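Putative cell wall hydrolase phosphatase-associated protein (Clostridioides difficile, PDB 7CFL) is an autolysin whose catalytic NlpC/P60 domain, the part crystallised, probably cleaves peptide bonds of the bacterial cell wall as a cysteine-type endopeptidase. Local coordinates at residues T23-P28 against K115-S120; G74-G79 against V132-V137; G43-V48 against V55-V60. One frame throughout, in Å; residues are numbered along the deposited sequence.

Contact 1. Residues T23-P28 against K115-S120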
ATOM      1  N   THR A  23      -6.005   9.292   8.675  1.00 23.73           N
ATOM      2  CA  THR A  23      -6.416  10.726   8.559  1.00 23.47           C
ATOM      3  C   THR A  23      -6.658  11.063   7.084  1.00 22.84           C
ATOM      4  O   THR A  23      -7.362  12.066   6.822  1.00 22.99           O
ATOM      5  CB  THR A  23      -5.427  11.759   9.124  1.00 23.98           C
ATOM      6  OG1 THR A  23      -4.212  11.844   8.377  1.00 24.53           O
ATOM      7  CG2 THR A  23      -5.107  11.565  10.587  1.00 25.87           C
ATOM      8  N   LEU A  24      -6.084  10.298   6.154  1.00 25.98           N
ATOM      9  CA  LEU A  24      -6.183  10.567   4.700  1.00 22.20           C
ATOM     10  C   LEU A  24      -7.329   9.777   4.058  1.00 21.45           C
ATOM     11  O   LEU A  24      -7.439   9.839   2.808  1.00 25.05           O
ATOM     12  CB  LEU A  24      -4.840  10.265   4.039  1.00 22.20           C
ATOM     13  CG  LEU A  24      -3.616  10.983   4.604  1.00 20.92           C
ATOM     14  CD1 LEU A  24      -2.351  10.451   3.969  1.00 26.11           C
ATOM     15  CD2 LEU A  24      -3.696  12.487   4.381  1.00 25.98           C
ATOM     16  N   LEU A  25      -8.084   8.965   4.825  1.00 25.65           N
ATOM     17  CA  LEU A  25      -9.271   8.227   4.307  1.00 25.63           C
ATOM     18  C   LEU A  25     -10.164   9.204   3.544  1.00 28.59           C
ATOM     19  O   LEU A  25     -10.392  10.316   4.057  1.00 30.60           O
ATOM     20  CB  LEU A  25     -10.061   7.547   5.434  1.00 25.12           C
ATOM     21  CG  LEU A  25      -9.465   6.216   5.910  1.00 25.84           C
ATOM     22  CD1 LEU A  25     -10.005   5.822   7.269  1.00 31.13           C
ATOM     23  CD2 LEU A  25      -9.732   5.113   4.902  1.00 27.68           C
ATOM     24  N   GLY A  26     -10.596   8.795   2.348  1.00 27.73           N
ATOM     25  CA  GLY A  26     -11.557   9.545   1.529  1.00 28.70           C
ATOM     26  C   GLY A  26     -10.860  10.489   0.570  1.00 26.55           C
ATOM     27  O   GLY A  26     -11.594  11.117  -0.243  1.00 32.98           O
ATOM     28  N   LYS A  27      -9.528  10.645   0.662  1.00 29.03           N
ATOM     29  CA  LYS A  27      -8.791  11.614  -0.201  1.00 27.63           C
ATOM     30  C   LYS A  27      -8.728  11.017  -1.600  1.00 28.08           C
ATOM     31  O   LYS A  27      -8.580   9.809  -1.746  1.00 27.24           O
ATOM     32  CB  LYS A  27      -7.420  11.957   0.375  1.00 28.07           C
ATOM     33  CG  LYS A  27      -7.488  12.723   1.699  1.00 30.88           C
ATOM     34  CD  LYS A  27      -6.343  13.644   1.946  1.00 44.68           C
ATOM     35  CE  LYS A  27      -6.719  15.088   1.734  1.00 45.88           C
ATOM     36  NZ  LYS A  27      -7.534  15.599   2.857  1.00 42.91           N
ATOM     37  N   PRO A  28      -8.898  11.815  -2.673  1.00 24.84           N
ATOM     38  CA  PRO A  28      -9.092  11.257  -4.015  1.00 27.28           C
ATOM     39  C   PRO A  28      -7.853  10.606  -4.646  1.00 27.77           C
ATOM     40  O   PRO A  28      -6.734  11.048  -4.373  1.00 27.17           O
ATOM     41  CB  PRO A  28      -9.512  12.488  -4.843  1.00 29.01           C
ATOM     42  CG  PRO A  28      -8.820  13.615  -4.133  1.00 34.88           C
ATOM     43  CD  PRO A  28      -8.986  13.287  -2.670  1.00 27.47           C
ATOM     44  N   LYS A 115     -12.068   5.193  -6.057  1.00 35.17           N
ATOM     45  CA  LYS A 115     -11.146   6.269  -6.517  1.00 31.87           C
ATOM     46  C   LYS A 115     -10.778   7.182  -5.343  1.00 30.67           C
ATOM     47  O   LYS A 115     -10.817   8.425  -5.473  1.00 30.31           O
ATOM     48  CB  LYS A 115     -11.800   7.037  -7.674  1.00 37.15           C
ATOM     49  CG  LYS A 115     -11.804   6.280  -8.989  1.00 47.58           C
ATOM     50  CD  LYS A 115     -10.410   5.839  -9.386  1.00 48.20           C
ATOM     51  CE  LYS A 115     -10.207   5.673 -10.872  1.00 57.16           C
ATOM     52  NZ  LYS A 115      -8.993   6.400 -11.310  1.00 58.73           N
ATOM     53  N   LYS A 116     -10.451   6.596  -4.206  1.00 28.45           N
ATOM     54  CA  LYS A 116     -10.092   7.353  -2.987  1.00 26.79           C
ATOM     55  C   LYS A 116      -9.304   6.427  -2.061  1.00 25.42           C
ATOM     56  O   LYS A 116      -9.432   5.206  -2.207  1.00 30.97           O
ATOM     57  CB  LYS A 116     -11.351   7.879  -2.289  1.00 31.03           C
ATOM     58  CG  LYS A 116     -12.308   6.799  -1.793  1.00 38.17           C
ATOM     59  CD  LYS A 116     -13.637   7.292  -1.222  1.00 37.50           C
ATOM     60  CE  LYS A 116     -14.284   8.405  -2.016  1.00 41.72           C
ATOM     61  NZ  LYS A 116     -15.698   8.600  -1.624  1.00 40.60           N
ATOM     62  N   VAL A 117      -8.582   7.013  -1.119  1.00 27.77           N
ATOM     63  CA  VAL A 117      -7.943   6.274   0.008  1.00 22.97           C
ATOM     64  C   VAL A 117      -9.062   5.561   0.768  1.00 21.64           C
ATOM     65  O   VAL A 117     -10.053   6.221   1.242  1.00 24.08           O
ATOM     66  CB  VAL A 117      -7.136   7.200   0.926  1.00 24.14           C
ATOM     67  CG1 VAL A 117      -6.566   6.450   2.113  1.00 26.46           C
ATOM     68  CG2 VAL A 117      -6.038   7.928   0.177  1.00 20.94           C
ATOM     69  N   THR A 118      -8.916   4.249   0.913  1.00 24.87           N
ATOM     70  CA  THR A 118      -9.982   3.394   1.461  1.00 21.45           C
ATOM     71  C   THR A 118      -9.295   2.194   2.100  1.00 20.55           C
ATOM     72  O   THR A 118      -8.051   2.070   2.000  1.00 23.48           O
ATOM     73  CB  THR A 118     -10.994   2.939   0.399  1.00 25.30           C
ATOM     74  OG1 THR A 118     -12.103   2.346   1.073  1.00 27.48           O
ATOM     75  CG2 THR A 118     -10.446   1.937  -0.597  1.00 28.38           C
ATOM     76  N   ILE A 119     -10.125   1.352   2.680  1.00 24.13           N
ATOM     77  CA  ILE A 119      -9.656   0.096   3.332  1.00 21.05           C
ATOM     78  C   ILE A 119     -10.273  -1.090   2.587  1.00 25.47           C
ATOM     79  O   ILE A 119     -11.510  -1.086   2.352  1.00 28.45           O
ATOM     80  CB  ILE A 119     -10.000   0.137   4.829  1.00 23.41           C
ATOM     81  CG1 ILE A 119      -9.096   1.127   5.571  1.00 26.90           C
ATOM     82  CG2 ILE A 119      -9.912  -1.261   5.436  1.00 24.29           C
ATOM     83  CD1 ILE A 119      -9.597   1.504   6.938  1.00 35.14           C
ATOM     84  N   SER A 120      -9.444  -2.083   2.261  1.00 23.42           N
ATOM     85  CA  SER A 120      -9.835  -3.316   1.539  1.00 24.23           C
ATOM     86  C   SER A 120      -9.109  -4.480   2.215  1.00 21.62           C
ATOM     87  O   SER A 120      -8.139  -4.210   2.961  1.00 22.85           O
ATOM     88  CB  SER A 120      -9.494  -3.278   0.080  1.00 26.01           C
ATOM     89  OG  SER A 120      -9.947  -2.088  -0.532  1.00 27.39           O
TER
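Val117 meets the type II turn from Leu24 to Lys27 with backbone and side chain at once. Its carbonyl O takes the N-H of Gly26 at 2.9 Å, nearly straight at 165°, with the donor tilted out of the carbonyl plane. Its own N-H goes to Lys27 O, also at 2.9 Å, and this bond lies in the plane of the accepting carbonyl. Lys27 O is approached as well by the CA-H of Lys116, with CA 3.1 Å away, so this oxygen has a CA-H contact beside its N-H bond. The isopropyl group of Val117 sits against Leu24 O. With CG1 anti to the backbone N (chi1 176°), the two methyls straddle that oxygen, CG1 at 3.6 Å and CG2 at 3.5 Å. The same oxygen accepts Lys27 N, the bond that closes the turn, while Gly26 supplies the positive phi of its third position. Beside the turn, Leu25 extends one branch along the strand, its CD2 3.9 Å from Thr118 CA and 4.1 Å from Ile119 CG1. Lys116 lays CB against the carbonyls of Gly26 and Lys27 and its CD near Gly26 CA, before the amine end leads away. Pro28 adds a single beta bridge to Lys116. Outward from this shell, Leu24 and Val117 both rest on Phe39 and Phe44, while Leu25 and Val117 also touch Ile107. Backbone bonds of Lys116 to Ser110 and of Thr118 to His108 tie the second segment to strand 105-110. The chain turns a corner at Val117 as it joins 118-121, one of the two edge strands of the antiparallel sheet. The loop following helix 13-22 is thus joined by a beta turn to the sheet edge in this NlpC/P60 domain.

Contact 2. Residues G74-G79 against V132-V137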
ATOM      1  N   GLY A  74       1.925 -15.030   5.469  1.00 28.36           N
ATOM      2  CA  GLY A  74       1.470 -15.474   6.802  1.00 27.13           C
ATOM      3  C   GLY A  74       2.067 -14.699   7.986  1.00 28.23           C
ATOM      4  O   GLY A  74       1.526 -14.834   9.106  1.00 31.62           O
ATOM      5  N   ASP A  75       3.138 -13.921   7.780  1.00 25.66           N
ATOM      6  CA  ASP A  75       3.914 -13.179   8.818  1.00 24.31           C
ATOM      7  C   ASP A  75       3.653 -11.665   8.725  1.00 23.71           C
ATOM      8  O   ASP A  75       4.408 -10.903   9.365  1.00 24.63           O
ATOM      9  CB  ASP A  75       5.416 -13.417   8.640  1.00 28.15           C
ATOM     10  CG  ASP A  75       6.296 -12.946   9.795  1.00 41.04           C
ATOM     11  OD1 ASP A  75       7.230 -12.104   9.520  1.00 35.69           O
ATOM     12  OD2 ASP A  75       6.063 -13.426  10.958  1.00 36.08           O
ATOM     13  N   LEU A  76       2.654 -11.217   7.967  1.00 24.59           N
ATOM     14  CA  LEU A  76       2.358  -9.754   7.839  1.00 19.95           C
ATOM     15  C   LEU A  76       2.106  -9.137   9.214  1.00 22.04           C
ATOM     16  O   LEU A  76       1.372  -9.742  10.031  1.00 24.44           O
ATOM     17  CB  LEU A  76       1.147  -9.564   6.938  1.00 19.49           C
ATOM     18  CG  LEU A  76       1.423  -9.711   5.446  1.00 24.23           C
ATOM     19  CD1 LEU A  76       0.127  -9.734   4.648  1.00 25.56           C
ATOM     20  CD2 LEU A  76       2.299  -8.569   4.955  1.00 25.03           C
ATOM     21  N   ARG A  77       2.648  -7.932   9.412  1.00 26.42           N
ATOM     22  CA  ARG A  77       2.532  -7.100  10.632  1.00 24.93           C
ATOM     23  C   ARG A  77       1.990  -5.741  10.185  1.00 22.28           C
ATOM     24  O   ARG A  77       2.248  -5.399   9.015  1.00 20.74           O
ATOM     25  CB  ARG A  77       3.890  -6.839  11.294  1.00 25.35           C
ATOM     26  CG  ARG A  77       4.480  -8.020  12.047  1.00 36.04           C
ATOM     27  CD  ARG A  77       5.742  -7.505  12.715  1.00 41.68           C
ATOM     28  NE  ARG A  77       6.712  -8.539  13.024  1.00 48.51           N
ATOM     29  CZ  ARG A  77       7.941  -8.300  13.477  1.00 58.35           C
ATOM     30  NH1 ARG A  77       8.752  -9.311  13.740  1.00 60.03           N
ATOM     31  NH2 ARG A  77       8.362  -7.057  13.662  1.00 65.33           N
ATOM     32  N   SER A  78       1.277  -5.045  11.065  1.00 22.12           N
ATOM     33  CA  SER A  78       0.883  -3.616  10.892  1.00 22.24           C
ATOM     34  C   SER A  78       2.064  -2.828  10.343  1.00 24.91           C
ATOM     35  O   SER A  78       3.168  -2.947  10.909  1.00 21.52           O
ATOM     36  CB  SER A  78       0.452  -3.065  12.207  1.00 28.95           C
ATOM     37  OG  SER A  78      -0.572  -3.874  12.735  1.00 41.50           O
ATOM     38  N   GLY A  79       1.855  -2.072   9.270  1.00 23.10           N
ATOM     39  CA  GLY A  79       2.889  -1.183   8.716  1.00 24.99           C
ATOM     40  C   GLY A  79       3.674  -1.824   7.582  1.00 22.10           C
ATOM     41  O   GLY A  79       4.413  -1.113   6.910  1.00 24.44           O
ATOM     42  N   VAL A 132       1.425 -10.484  -4.617  1.00 25.74           N
ATOM     43  CA  VAL A 132       2.797 -10.816  -5.111  1.00 27.44           C
ATOM     44  C   VAL A 132       3.727 -11.078  -3.925  1.00 23.30           C
ATOM     45  O   VAL A 132       4.271 -12.209  -3.838  1.00 26.20           O
ATOM     46  CB  VAL A 132       3.368  -9.757  -6.065  1.00 29.09           C
ATOM     47  CG1 VAL A 132       4.828 -10.064  -6.414  1.00 31.36           C
ATOM     48  CG2 VAL A 132       2.513  -9.654  -7.322  1.00 29.25           C
ATOM     49  N   ASN A 133       3.943 -10.087  -3.079  1.00 22.91           N
ATOM     50  CA  ASN A 133       4.950 -10.097  -1.998  1.00 21.58           C
ATOM     51  C   ASN A 133       4.640  -8.986  -0.995  1.00 23.45           C
ATOM     52  O   ASN A 133       3.648  -8.222  -1.166  1.00 21.77           O
ATOM     53  CB  ASN A 133       6.382 -10.004  -2.534  1.00 22.03           C
ATOM     54  CG  ASN A 133       6.837  -8.635  -3.004  1.00 23.61           C
ATOM     55  OD1 ASN A 133       6.021  -7.764  -3.291  1.00 26.63           O
ATOM     56  ND2 ASN A 133       8.142  -8.467  -3.100  1.00 27.26           N
ATOM     57  N   ALA A 134       5.494  -8.890   0.011  1.00 20.87           N
ATOM     58  CA  ALA A 134       5.370  -7.908   1.087  1.00 22.03           C
ATOM     59  C   ALA A 134       6.765  -7.473   1.504  1.00 19.75           C
ATOM     60  O   ALA A 134       7.714  -8.253   1.333  1.00 20.93           O
ATOM     61  CB  ALA A 134       4.574  -8.509   2.197  1.00 21.27           C
ATOM     62  N   ARG A 135       6.870  -6.272   2.058  1.00 18.92           N
ATOM     63  CA  ARG A 135       8.132  -5.692   2.551  1.00 19.93           C
ATOM     64  C   ARG A 135       7.897  -4.961   3.877  1.00 22.07           C
ATOM     65  O   ARG A 135       6.852  -4.266   4.029  1.00 22.15           O
ATOM     66  CB  ARG A 135       8.715  -4.717   1.532  1.00 22.03           C
ATOM     67  CG  ARG A 135       9.146  -5.346   0.224  1.00 19.25           C
ATOM     68  CD  ARG A 135      10.416  -6.141   0.377  1.00 22.68           C
ATOM     69  NE  ARG A 135      10.800  -6.684  -0.907  1.00 24.64           N
ATOM     70  CZ  ARG A 135      11.842  -7.499  -1.112  1.00 25.56           C
ATOM     71  NH1 ARG A 135      12.671  -7.804  -0.130  1.00 22.39           N
ATOM     72  NH2 ARG A 135      12.095  -7.938  -2.326  1.00 24.90           N
ATOM     73  N   ARG A 136       8.847  -5.142   4.797  1.00 19.71           N
ATOM     74  CA  ARG A 136       8.913  -4.479   6.115  1.00 21.16           C
ATOM     75  C   ARG A 136       9.949  -3.357   5.994  1.00 22.19           C
ATOM     76  O   ARG A 136      11.099  -3.633   5.595  1.00 21.26           O
ATOM     77  CB  ARG A 136       9.232  -5.497   7.212  1.00 22.26           C
ATOM     78  CG  ARG A 136       9.148  -4.901   8.605  1.00 21.89           C
ATOM     79  CD  ARG A 136       9.091  -6.032   9.616  1.00 23.38           C
ATOM     80  NE  ARG A 136       7.869  -6.770   9.348  1.00 24.21           N
ATOM     81  CZ  ARG A 136       7.697  -8.082   9.526  1.00 23.68           C
ATOM     82  NH1 ARG A 136       8.679  -8.848   9.962  1.00 30.71           N
ATOM     83  NH2 ARG A 136       6.539  -8.632   9.233  1.00 23.08           N
ATOM     84  N   VAL A 137       9.482  -2.115   6.162  1.00 23.82           N
ATOM     85  CA  VAL A 137      10.350  -0.904   6.068  1.00 27.09           C
ATOM     86  C   VAL A 137      10.549  -0.227   7.441  1.00 24.17           C
ATOM     87  O   VAL A 137      11.350   0.746   7.508  1.00 29.29           O
ATOM     88  CB  VAL A 137       9.769   0.054   5.010  1.00 26.08           C
ATOM     89  CG1 VAL A 137       9.819  -0.563   3.622  1.00 22.82           C
ATOM     90  CG2 VAL A 137       8.349   0.487   5.336  1.00 28.02           C
TER
HETATM   91  O   HOH W   1       7.006  -1.864   7.521  1.00 24.50           O
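Leu76 and Ala134 are the closest backbone pair, with 7.6 Å between their CA atoms, so loop 74-79 passes strand 132-136 at side-chain distance rather than pairing with it. Leu76 CD2 reaches the methyl CB of Ala134 at 3.6 Å, its leucine branch turning back although the side chain starts out away from the strand; Val82 and Ile122 touch Leu76 too. Arg136 buries more surface here than any other residue. Its CG stands anti to the backbone N (chi1 -173°) and the chain bends at chi3, which carries the guanidinium across to the loop. There it lies flat on the guanidinium of Arg77, centres 4.0 Å apart and planes 11° from parallel. Arg136 NH1 is placed over the middle of the Arg77 group, whereas Arg77 NE lies toward the rim of the Arg136 group. Arg77 CG is 3.5 Å from Arg136 NH2, and the chain, extended from there, runs on over the Arg136 group through CD and NE. Strand 131-136 runs between 69-71 and 81-84 in the six-stranded antiparallel sheet of the NlpC/P60 domain, and this arginine pair sits on the surface where the loop linking those two neighbours passes it. Like charges so close probably depend on nearby anions. Asp80 is the strongest polar partner of Arg136, bridging NH2 through OD2, and that same OD2 accepts the backbone N-H of Arg77. Asp75 adds a long salt bridge, its OD1 3.6 Å from Arg136 NH2 and as far from NH1, with the carboxylate turned 61° from the guanidinium. At the edge of the Arg136 group and in its plane, Asp75 O takes a weak, bent bond from NH2 at 3.1 Å. Farther along the loop, a water donates to Gly79 O and accepts Val137 N, at 2.8 Å from each atom.

Contact 3. Residues G43-V48 against V55-V60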
ATOM      1  N   GLY A  43       2.253   6.658  -4.427  1.00 21.09           N
ATOM      2  CA  GLY A  43       2.438   8.015  -3.889  1.00 23.21           C
ATOM      3  C   GLY A  43       1.898   8.122  -2.474  1.00 17.04           C
ATOM      4  O   GLY A  43       2.498   8.847  -1.651  1.00 19.58           O
ATOM      5  N   PHE A  44       0.821   7.385  -2.192  1.00 20.64           N
ATOM      6  CA  PHE A  44       0.185   7.296  -0.866  1.00 21.88           C
ATOM      7  C   PHE A  44       1.141   6.632   0.103  1.00 20.16           C
ATOM      8  O   PHE A  44       1.418   7.154   1.190  1.00 20.89           O
ATOM      9  CB  PHE A  44      -1.101   6.481  -0.946  1.00 19.77           C
ATOM     10  CG  PHE A  44      -1.788   6.284   0.379  1.00 22.66           C
ATOM     11  CD1 PHE A  44      -2.370   7.343   1.059  1.00 22.31           C
ATOM     12  CD2 PHE A  44      -1.843   5.018   0.943  1.00 21.91           C
ATOM     13  CE1 PHE A  44      -3.000   7.139   2.280  1.00 21.25           C
ATOM     14  CE2 PHE A  44      -2.472   4.822   2.162  1.00 25.09           C
ATOM     15  CZ  PHE A  44      -3.062   5.875   2.821  1.00 23.27           C
ATOM     16  N   THR A  45       1.624   5.449  -0.252  1.00 20.55           N
ATOM     17  CA  THR A  45       2.563   4.757   0.668  1.00 18.42           C
ATOM     18  C   THR A  45       3.831   5.593   0.879  1.00 18.21           C
ATOM     19  O   THR A  45       4.232   5.752   2.039  1.00 18.89           O
ATOM     20  CB  THR A  45       2.856   3.331   0.218  1.00 21.41           C
ATOM     21  OG1 THR A  45       3.423   3.309  -1.090  1.00 18.73           O
ATOM     22  CG2 THR A  45       1.609   2.489   0.246  1.00 20.76           C
ATOM     23  N   GLN A  46       4.435   6.149  -0.184  1.00 20.57           N
ATOM     24  CA  GLN A  46       5.610   7.034  -0.009  1.00 18.86           C
ATOM     25  C   GLN A  46       5.276   8.161   0.978  1.00 19.08           C
ATOM     26  O   GLN A  46       6.107   8.452   1.848  1.00 18.74           O
ATOM     27  CB  GLN A  46       6.136   7.569  -1.341  1.00 22.07           C
ATOM     28  CG  GLN A  46       7.555   8.097  -1.240  1.00 22.59           C
ATOM     29  CD  GLN A  46       7.983   8.778  -2.509  1.00 22.69           C
ATOM     30  OE1 GLN A  46       7.323   9.733  -2.955  1.00 25.66           O
ATOM     31  NE2 GLN A  46       9.114   8.374  -3.041  1.00 25.19           N
ATOM     32  N   TYR A  47       4.200   8.917   0.728  1.00 20.96           N
ATOM     33  CA  TYR A  47       3.852  10.105   1.534  1.00 24.38           C
ATOM     34  C   TYR A  47       3.615   9.725   3.005  1.00 18.07           C
ATOM     35  O   TYR A  47       4.148  10.384   3.953  1.00 19.17           O
ATOM     36  CB  TYR A  47       2.612  10.752   0.933  1.00 23.92           C
ATOM     37  CG  TYR A  47       2.149  11.980   1.678  1.00 20.05           C
ATOM     38  CD1 TYR A  47       2.738  13.227   1.475  1.00 28.63           C
ATOM     39  CD2 TYR A  47       1.083  11.905   2.557  1.00 21.88           C
ATOM     40  CE1 TYR A  47       2.284  14.347   2.153  1.00 31.20           C
ATOM     41  CE2 TYR A  47       0.617  13.007   3.239  1.00 24.48           C
ATOM     42  CZ  TYR A  47       1.208  14.241   3.023  1.00 32.35           C
ATOM     43  OH  TYR A  47       0.719  15.322   3.685  1.00 35.60           O
ATOM     44  N   VAL A  48       2.874   8.629   3.218  1.00 18.52           N
ATOM     45  CA  VAL A  48       2.543   8.181   4.597  1.00 22.10           C
ATOM     46  C   VAL A  48       3.865   7.848   5.306  1.00 21.37           C
ATOM     47  O   VAL A  48       4.040   8.291   6.443  1.00 18.40           O
ATOM     48  CB  VAL A  48       1.574   6.978   4.587  1.00 21.09           C
ATOM     49  CG1 VAL A  48       1.598   6.209   5.913  1.00 19.94           C
ATOM     50  CG2 VAL A  48       0.163   7.396   4.209  1.00 22.92           C
ATOM     51  N   VAL A  55      10.537   7.648   7.075  1.00 25.60           N
ATOM     52  CA  VAL A  55      11.111   6.512   6.309  1.00 26.14           C
ATOM     53  C   VAL A  55      10.917   6.836   4.833  1.00 25.83           C
ATOM     54  O   VAL A  55       9.754   7.147   4.439  1.00 25.92           O
ATOM     55  CB  VAL A  55      10.429   5.206   6.709  1.00 26.37           C
ATOM     56  CG1 VAL A  55      10.599   4.145   5.644  1.00 23.98           C
ATOM     57  CG2 VAL A  55      10.919   4.762   8.072  1.00 23.65           C
ATOM     58  N   SER A  56      12.016   6.794   4.088  1.00 25.55           N
ATOM     59  CA  SER A  56      12.067   7.012   2.624  1.00 25.54           C
ATOM     60  C   SER A  56      11.897   5.676   1.913  1.00 23.39           C
ATOM     61  O   SER A  56      12.751   4.760   2.131  1.00 28.90           O
ATOM     62  CB  SER A  56      13.348   7.682   2.208  1.00 29.27           C
ATOM     63  OG  SER A  56      13.503   8.932   2.874  1.00 32.60           O
ATOM     64  N   ILE A  57      10.836   5.537   1.120  1.00 21.60           N
ATOM     65  CA  ILE A  57      10.673   4.367   0.204  1.00 21.26           C
ATOM     66  C   ILE A  57      10.652   4.873  -1.234  1.00 23.52           C
ATOM     67  O   ILE A  57      10.360   6.078  -1.482  1.00 22.76           O
ATOM     68  CB  ILE A  57       9.427   3.533   0.564  1.00 22.54           C
ATOM     69  CG1 ILE A  57       8.133   4.196   0.099  1.00 18.60           C
ATOM     70  CG2 ILE A  57       9.423   3.194   2.058  1.00 22.38           C
ATOM     71  CD1 ILE A  57       6.859   3.521   0.546  1.00 19.51           C
ATOM     72  N   PRO A  58      10.909   3.972  -2.207  1.00 22.05           N
ATOM     73  CA  PRO A  58      10.821   4.305  -3.630  1.00 24.50           C
ATOM     74  C   PRO A  58       9.464   4.865  -4.056  1.00 21.38           C
ATOM     75  O   PRO A  58       8.467   4.671  -3.393  1.00 21.47           O
ATOM     76  CB  PRO A  58      11.051   2.967  -4.353  1.00 26.28           C
ATOM     77  CG  PRO A  58      11.915   2.181  -3.378  1.00 25.25           C
ATOM     78  CD  PRO A  58      11.415   2.596  -2.011  1.00 19.85           C
ATOM     79  N   ARG A  59       9.484   5.606  -5.169  1.00 24.34           N
ATOM     80  CA  ARG A  59       8.273   6.269  -5.706  1.00 24.91           C
ATOM     81  C   ARG A  59       7.258   5.270  -6.246  1.00 24.11           C
ATOM     82  O   ARG A  59       6.090   5.464  -5.887  1.00 25.50           O
ATOM     83  CB  ARG A  59       8.638   7.286  -6.782  1.00 24.10           C
ATOM     84  CG  ARG A  59       7.433   7.962  -7.430  1.00 25.26           C
ATOM     85  CD  ARG A  59       6.558   8.674  -6.416  1.00 27.13           C
ATOM     86  NE  ARG A  59       5.362   9.288  -6.970  1.00 24.51           N
ATOM     87  CZ  ARG A  59       4.196   8.675  -7.203  1.00 24.63           C
ATOM     88  NH1 ARG A  59       4.029   7.376  -6.949  1.00 24.94           N
ATOM     89  NH2 ARG A  59       3.182   9.389  -7.673  1.00 27.04           N
ATOM     90  N   VAL A  60       7.652   4.273  -7.061  1.00 22.74           N
ATOM     91  CA  VAL A  60       6.643   3.443  -7.793  1.00 22.85           C
ATOM     92  C   VAL A  60       6.525   2.071  -7.122  1.00 20.91           C
ATOM     93  O   VAL A  60       7.503   1.612  -6.489  1.00 22.62           O
ATOM     94  CB  VAL A  60       6.902   3.330  -9.309  1.00 24.75           C
ATOM     95  CG1 VAL A  60       6.942   4.702  -9.969  1.00 27.47           C
ATOM     96  CG2 VAL A  60       8.155   2.548  -9.621  1.00 29.21           C
TER
HETATM   97  O   HOH W   2       8.755   7.628   1.927  1.00 22.31           O
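Gly43 lies beneath the guanidinium of Arg59, in the first turns of helix 41-53; in NlpC/P60 enzymes the helix packed against the sheet carries the nucleophilic cysteine at its N-terminal end. One face of the guanidinium covers Gly43 CA, which is 3.8 Å from Arg59 CZ. Gly43 N and Arg59 NH1 are 3.2 Å apart but both are donors, and Asp40 OD1 serves them jointly: it accepts the helix N-H and forms the salt bridge with NH1. Glu34 pairs with NE of the same arginine, whose side chain also comes about 3 Å from a bound citrate, probably from the crystallisation liquor. Thr45 turns OG1 to Gln64 OE1 and Ser42 O, and this oxygen is 3.8 Å from Ile57 CD1. That methyl lies close along the helix backbone, 3.6 Å from Gln46 N, because Ile57 CG1 sits between its own backbone N and carbonyl carbon (chi1 76°). Gln46 leaves the helix with CG anti to the backbone N and an extended chain, which carries the amide out to the loop. NE2 then donates to Ile57 O at 3.0 Å, almost straight at 168°, with the bond lying in both the carbonyl and the amide planes. The other end of the amide, OE1, rests against Arg59 CD at 3.7 Å. Behind the side chain, Gln46 O receives a water that donates also to Val55 O at 2.7 Å and accepts Ile57 N.

Contacts 1 and 2 are surface contacts on opposite sides of the chain's centre, about 20 Å apart between centres, and both reach the same antiparallel sheet; contact 3 is more deeply placed and joins helix 41-53 to the loop that follows it. Contact 1 relies on backbone bonds and aliphatic cover, contact 2 on charged side chains with a little apolar packing, and contact 3 on a side-chain amide and an arginine over glycine; a water bridges backbones in both contacts 2 and 3. Phe44 of the helix links contact 3 to contact 1, its ring touching Val117 and Leu24. Contact 2 meets contact 3 through Val137, whose methyl packs on Ile57.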